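Local coordinates for putative lipoprotein (PDB 3JX8) that is of uncertain function but is a putative lipid-binding lipoprotein whose fold family suggests an adhesin-like role at the cell surface, at residues D22-T27 and E97-N102; N118-N123 and Y139-N144. All coordinates share one frame; numbering follows the deposited sequence.

Overall arrangement
Both interactions are parallel strand pairings in one face of a solenoid, where strands 25-29, 100-104, 120-125 and 140-146 follow one another; interaction 1 pairs the first two, interaction 2 the last two. From the N terminus, the chain lays down strand 25-29 first. It then forms the strands up to 89-95 before returning at 97-102, so interaction 1 closes a long loop of 69 residues. Interaction 2 follows in series: after strand 120-125 the chain passes through 129-132 and 136-137 and returns as 140-146, one coil of the solenoid. The two neither nest nor cross. They are joined where 97-102 and 118-123 lie side by side, the carbonyls of K99 and L101 probably accepting from the backbone N of E121 and N123.

Interaction 1. Residues D22-T27 and E97-N102; sequences DYDEIT and ELKELN
E25, I26 and T27 run parallel to E100, L101 and N102, residue against residue, with the axes of the short strands 4.8 Å apart. I26 is held through both its N and its O by the one neighbouring strand: its N donates to E100 O and its O accepts from N102 N at 2.8 Å, with an N-H...O angle of 167°. Ahead of the strands the pairing changes, and D24 O takes K99 N at 2.9 Å and, weakly, E100 N. A water bridges D22 OD2, Y23 O and E97 N across the entry to the pair.

The buried face holds I26, L98 and L101. The methyl L98 CD1 sits 3.7 Å from I26 CG1, the two side chains crossing at about a right angle, while L101 CD1 reaches I26 CG2 at 3.6 Å. Y36 and F109, from the paired strands 33-38 and 108-111, pack against this face, Y36 on I26 and L98, F109 on I26 and L101.

On the outer face the carboxylates of E25 and E100 extend side by side with nearly parallel planes, OE2 to OE2 4.5 Å. With CG anti to the backbone N (chi1 -169°), E100 carries its OE2 to N102 ND2 at 2.8 Å, which meets it on the anti side, somewhat out of the carboxylate plane. A second water accepts from the same ND2 and donates to E25 OE2, linking the two rows. N102 OD1 is bonded in turn to N123 ND2. Such in-register parallel pairing, apolar residues inward and polar ladders outward, is the coil-to-coil stacking of a beta-helix-like solenoid, consistent with the pectate-lyase-like clan.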
loop_
_atom_site.group_PDB
_atom_site.type_symbol
_atom_site.label_atom_id
_atom_site.label_comp_id
_atom_site.label_asym_id
_atom_site.label_seq_id
_atom_site.Cartn_x
_atom_site.Cartn_y
_atom_site.Cartn_z
ATOM N N ASP A 22 27.501 -19.475 5.810
ATOM C CA ASP A 22 27.121 -18.104 6.012
ATOM C C ASP A 22 26.029 -17.687 5.050
ATOM O O ASP A 22 25.871 -18.259 3.982
ATOM C CB ASP A 22 28.312 -17.158 5.820
ATOM C CG ASP A 22 28.049 -15.767 6.402
ATOM O OD1 ASP A 22 27.419 -15.668 7.470
ATOM O OD2 ASP A 22 28.475 -14.784 5.806
ATOM N N TYR A 23 25.281 -16.681 5.466
ATOM C CA TYR A 23 24.214 -16.132 4.669
ATOM C C TYR A 23 24.158 -14.659 4.970
ATOM O O TYR A 23 24.534 -14.236 6.042
ATOM C CB TYR A 23 22.879 -16.818 5.022
ATOM C CG TYR A 23 22.458 -16.717 6.487
ATOM C CD1 TYR A 23 21.704 -15.646 6.942
ATOM C CD2 TYR A 23 22.802 -17.716 7.413
ATOM C CE1 TYR A 23 21.297 -15.561 8.277
ATOM C CE2 TYR A 23 22.378 -17.652 8.748
ATOM C CZ TYR A 23 21.630 -16.568 9.173
ATOM O OH TYR A 23 21.218 -16.485 10.486
ATOM N N ASP A 24 23.706 -13.887 4.001
ATOM C CA ASP A 24 23.523 -12.463 4.176
ATOM C C ASP A 24 22.070 -12.075 4.001
ATOM O O ASP A 24 21.730 -10.902 4.022
ATOM C CB ASP A 24 24.414 -11.680 3.208
ATOM C CG ASP A 24 24.074 -11.911 1.748
ATOM O OD1 ASP A 24 23.075 -12.603 1.423
ATOM O OD2 ASP A 24 24.827 -11.381 0.899
ATOM N N GLU A 25 21.210 -13.071 3.843
ATOM C CA GLU A 25 19.799 -12.830 3.603
ATOM C C GLU A 25 18.962 -13.943 4.247
ATOM O O GLU A 25 19.407 -15.099 4.308
ATOM C CB GLU A 25 19.616 -12.743 2.102
ATOM C CG GLU A 25 18.225 -12.519 1.647
ATOM C CD GLU A 25 18.127 -12.394 0.128
ATOM O OE1 GLU A 25 19.089 -11.827 -0.494
ATOM O OE2 GLU A 25 17.075 -12.860 -0.411
ATOM N N ILE A 26 17.783 -13.578 4.764
ATOM C CA ILE A 26 16.852 -14.511 5.430
ATOM C C ILE A 26 15.478 -14.433 4.795
ATOM O O ILE A 26 14.920 -13.348 4.672
ATOM C CB ILE A 26 16.685 -14.209 6.932
ATOM C CG1 ILE A 26 18.004 -14.419 7.708
ATOM C CG2 ILE A 26 15.567 -15.086 7.540
ATOM C CD1 ILE A 26 17.959 -13.893 9.192
ATOM N N THR A 27 14.941 -15.589 4.397
ATOM C CA THR A 27 13.544 -15.761 4.051
ATOM C C THR A 27 12.953 -16.592 5.165
ATOM O O THR A 27 13.300 -17.769 5.297
ATOM C CB THR A 27 13.377 -16.566 2.752
ATOM O OG1 THR A 27 13.886 -15.797 1.684
ATOM C CG2 THR A 27 11.921 -16.849 2.474
ATOM N N GLU A 97 26.604 -10.964 8.501
ATOM C CA GLU A 97 25.863 -9.741 8.182
ATOM C C GLU A 97 24.466 -10.092 7.688
ATOM O O GLU A 97 24.294 -11.115 7.027
ATOM C CB GLU A 97 26.604 -9.007 7.076
ATOM C CG GLU A 97 25.944 -7.734 6.573
ATOM C CD GLU A 97 26.743 -7.081 5.441
ATOM O OE1 GLU A 97 27.649 -7.763 4.896
ATOM O OE2 GLU A 97 26.462 -5.905 5.095
ATOM N N LEU A 98 23.489 -9.237 7.980
ATOM C CA LEU A 98 22.137 -9.402 7.447
ATOM C C LEU A 98 21.772 -8.176 6.635
ATOM O O LEU A 98 21.471 -7.118 7.188
ATOM C CB LEU A 98 21.132 -9.601 8.571
ATOM C CG LEU A 98 19.660 -9.774 8.168
ATOM C CD1 LEU A 98 19.455 -11.040 7.279
ATOM C CD2 LEU A 98 18.842 -9.813 9.430
ATOM N N LYS A 99 21.827 -8.324 5.323
ATOM C CA LYS A 99 21.520 -7.244 4.418
ATOM C C LYS A 99 20.041 -7.172 4.157
ATOM O O LYS A 99 19.519 -6.100 3.939
ATOM C CB LYS A 99 22.208 -7.430 3.075
ATOM C CG LYS A 99 23.696 -7.578 3.143
ATOM C CD LYS A 99 24.300 -7.626 1.742
ATOM C CE LYS A 99 25.820 -7.740 1.804
ATOM N NZ LYS A 99 26.397 -7.522 0.435
ATOM N N GLU A 100 19.381 -8.325 4.144
ATOM C CA GLU A 100 17.959 -8.366 3.840
ATOM C C GLU A 100 17.204 -9.492 4.546
ATOM O O GLU A 100 17.577 -10.678 4.458
ATOM C CB GLU A 100 17.749 -8.453 2.340
ATOM C CG GLU A 100 16.339 -8.227 1.968
ATOM C CD GLU A 100 16.118 -8.289 0.490
ATOM O OE1 GLU A 100 16.956 -7.743 -0.240
ATOM O OE2 GLU A 100 15.103 -8.874 0.052
ATOM N N LEU A 101 16.144 -9.086 5.235
ATOM C CA LEU A 101 15.207 -9.946 5.909
ATOM C C LEU A 101 13.847 -9.851 5.191
ATOM O O LEU A 101 13.273 -8.764 5.032
ATOM C CB LEU A 101 15.024 -9.493 7.355
ATOM C CG LEU A 101 13.941 -10.256 8.130
ATOM C CD1 LEU A 101 14.315 -11.739 8.217
ATOM C CD2 LEU A 101 13.713 -9.651 9.527
ATOM N N ASN A 102 13.335 -11.008 4.809
ATOM C CA ASN A 102 12.015 -11.147 4.256
ATOM C C ASN A 102 11.308 -12.083 5.184
ATOM O O ASN A 102 11.645 -13.262 5.239
ATOM C CB ASN A 102 12.091 -11.705 2.841
ATOM C CG ASN A 102 12.693 -10.693 1.863
ATOM O OD1 ASN A 102 12.125 -9.635 1.640
ATOM N ND2 ASN A 102 13.865 -10.997 1.321
HETATM O O HOH W 1 26.861 -12.619 6.070
HETATM O O HOH W 2 14.738 -13.437 1.213
#

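Interaction 2. Residues N118-N123 and Y139-N144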
loop_
_atom_site.group_PDB
_atom_site.type_symbol
_atom_site.label_atom_id
_atom_site.label_comp_id
_atom_site.label_asym_id
_atom_site.label_seq_id
_atom_site.Cartn_x
_atom_site.Cartn_y
_atom_site.Cartn_z
ATOM N N ASN A 118 25.708 -1.624 7.249
ATOM C CA ASN A 118 25.950 -0.840 6.063
ATOM C C ASN A 118 24.563 -0.555 5.460
ATOM O O ASN A 118 24.005 0.512 5.698
ATOM C CB ASN A 118 26.877 -1.593 5.125
ATOM C CG ASN A 118 27.056 -0.897 3.793
ATOM O OD1 ASN A 118 26.764 0.292 3.635
ATOM N ND2 ASN A 118 27.540 -1.649 2.816
ATOM N N ARG A 119 24.002 -1.513 4.721
ATOM C CA ARG A 119 22.587 -1.454 4.355
ATOM C C ARG A 119 21.849 -2.632 4.900
ATOM O O ARG A 119 22.149 -3.765 4.527
ATOM C CB ARG A 119 22.381 -1.429 2.843
ATOM C CG ARG A 119 22.747 -0.100 2.274
ATOM C CD ARG A 119 22.787 -0.100 0.754
ATOM N NE ARG A 119 23.679 0.964 0.270
ATOM C CZ ARG A 119 24.994 0.827 0.070
ATOM N NH1 ARG A 119 25.610 -0.341 0.272
ATOM N NH2 ARG A 119 25.707 1.873 -0.353
HETATM N N MSE A 120 20.878 -2.356 5.766
HETATM C CA MSE A 120 19.955 -3.365 6.241
HETATM C C MSE A 120 18.516 -3.060 5.767
HETATM O O MSE A 120 17.953 -1.993 6.070
HETATM C CB MSE A 120 20.013 -3.496 7.758
HETATM C CG MSE A 120 19.109 -4.640 8.272
HETATM SE SE MSE A 120 19.050 -4.743 10.192
HETATM C CE MSE A 120 20.614 -5.923 10.388
ATOM N N GLU A 121 17.934 -4.020 5.051
ATOM C CA GLU A 121 16.547 -3.937 4.589
ATOM C C GLU A 121 15.670 -4.989 5.261
ATOM O O GLU A 121 15.929 -6.193 5.142
ATOM C CB GLU A 121 16.507 -4.152 3.083
ATOM C CG GLU A 121 15.133 -4.005 2.475
ATOM C CD GLU A 121 15.157 -4.169 0.982
ATOM O OE1 GLU A 121 16.015 -3.547 0.328
ATOM O OE2 GLU A 121 14.340 -4.928 0.460
ATOM N N ILE A 122 14.645 -4.531 5.969
ATOM C CA ILE A 122 13.646 -5.397 6.607
ATOM C C ILE A 122 12.319 -5.322 5.847
ATOM O O ILE A 122 11.752 -4.226 5.678
ATOM C CB ILE A 122 13.387 -4.960 8.042
ATOM C CG1 ILE A 122 14.684 -4.969 8.827
ATOM C CG2 ILE A 122 12.393 -5.880 8.734
ATOM C CD1 ILE A 122 14.448 -4.845 10.267
ATOM N N ASN A 123 11.843 -6.478 5.377
ATOM C CA ASN A 123 10.563 -6.588 4.666
ATOM C C ASN A 123 9.682 -7.598 5.405
ATOM O O ASN A 123 10.036 -8.773 5.525
ATOM C CB ASN A 123 10.760 -7.047 3.232
ATOM C CG ASN A 123 11.654 -6.113 2.420
ATOM O OD1 ASN A 123 11.385 -4.920 2.294
ATOM N ND2 ASN A 123 12.699 -6.672 1.832
ATOM N N TYR A 139 24.952 3.079 8.053
ATOM C CA TYR A 139 24.596 3.903 6.917
ATOM C C TYR A 139 23.097 3.951 6.633
ATOM O O TYR A 139 22.507 5.023 6.653
ATOM C CB TYR A 139 25.380 3.465 5.694
ATOM C CG TYR A 139 24.988 4.179 4.424
ATOM C CD1 TYR A 139 25.337 5.507 4.208
ATOM C CD2 TYR A 139 24.279 3.511 3.421
ATOM C CE1 TYR A 139 24.990 6.161 3.023
ATOM C CE2 TYR A 139 23.932 4.144 2.246
ATOM C CZ TYR A 139 24.293 5.473 2.049
ATOM O OH TYR A 139 23.928 6.096 0.871
ATOM N N LYS A 140 22.490 2.803 6.376
ATOM C CA LYS A 140 21.094 2.774 5.970
ATOM C C LYS A 140 20.285 1.618 6.552
ATOM O O LYS A 140 20.708 0.451 6.493
ATOM C CB LYS A 140 21.001 2.780 4.450
ATOM C CG LYS A 140 19.571 2.728 3.959
ATOM C CD LYS A 140 19.390 3.205 2.539
ATOM C CE LYS A 140 17.853 3.244 2.189
ATOM N NZ LYS A 140 17.540 4.163 1.026
ATOM N N LEU A 141 19.144 1.955 7.154
ATOM C CA LEU A 141 18.123 0.986 7.532
ATOM C C LEU A 141 16.826 1.262 6.746
ATOM O O LEU A 141 16.322 2.404 6.692
ATOM C CB LEU A 141 17.826 1.041 9.019
ATOM C CG LEU A 141 16.741 0.067 9.551
ATOM C CD1 LEU A 141 17.139 -1.417 9.347
ATOM C CD2 LEU A 141 16.439 0.379 11.030
ATOM N N GLU A 142 16.269 0.205 6.168
ATOM C CA GLU A 142 14.974 0.283 5.493
ATOM C C GLU A 142 14.019 -0.701 6.159
ATOM O O GLU A 142 14.360 -1.880 6.341
ATOM C CB GLU A 142 15.172 -0.030 4.032
ATOM C CG GLU A 142 14.020 0.305 3.177
ATOM C CD GLU A 142 14.305 0.126 1.697
ATOM O OE1 GLU A 142 15.313 0.677 1.212
ATOM O OE2 GLU A 142 13.497 -0.537 1.015
ATOM N N CYS A 143 12.871 -0.203 6.600
ATOM C CA CYS A 143 11.795 -1.001 7.234
ATOM C C CYS A 143 10.515 -0.934 6.410
ATOM O O CYS A 143 9.809 0.097 6.391
ATOM C CB CYS A 143 11.456 -0.426 8.594
ATOM S SG CYS A 143 12.765 -0.543 9.790
ATOM N N ASN A 144 10.207 -2.023 5.734
ATOM C CA ASN A 144 9.052 -2.089 4.900
ATOM C C ASN A 144 8.106 -3.100 5.448
ATOM O O ASN A 144 8.510 -4.232 5.803
ATOM C CB ASN A 144 9.473 -2.485 3.518
ATOM C CG ASN A 144 10.504 -1.548 2.960
ATOM O OD1 ASN A 144 10.389 -0.327 3.124
ATOM N ND2 ASN A 144 11.534 -2.097 2.332
HETATM O O HOH W 3 23.081 3.929 -1.446
HETATM O O HOH W 4 17.545 -0.867 0.576
#
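Five backbone hydrogen bonds join N118-N123 to Y139-N144 in parallel register, alternating from K140 N to N118 O through to N144 N, which meets I122 O at 2.7 Å. The bond from I122 N to E142 O is the straightest, at 177°.

Polar side chains form a ladder along one face. N144 ND2 donates to N123 OD1 at 2.8 Å, the two amides nearly coplanar, and also to E142 OE2 at 2.8 Å, both acceptors lying close to its amide plane. N123 ND2 repeats the second bond to E121 OE2, again through the anti lone pair. The carboxylates of E121 and E142 stack, and one water donates to E121 OE1 and E142 OE1.

Apolar contacts occupy the reverse face, where L141 CD1 packs 3.9 Å from M120 CB and also touches SE of this selenomethionine.

At the corner, N118 O meets the Y139 ring at its edge, in plane, and Y139 CE2 lies 3.8 Å from R119 NE, the planes 71° apart.

Each ND2 thus reaches its own strand's glutamate and the preceding coil's asparagine OD1, N123 to N102 and N144 to N123, which should fix the amides' rotation; separate amide donors and the water between the carboxylates probably ease any repulsion.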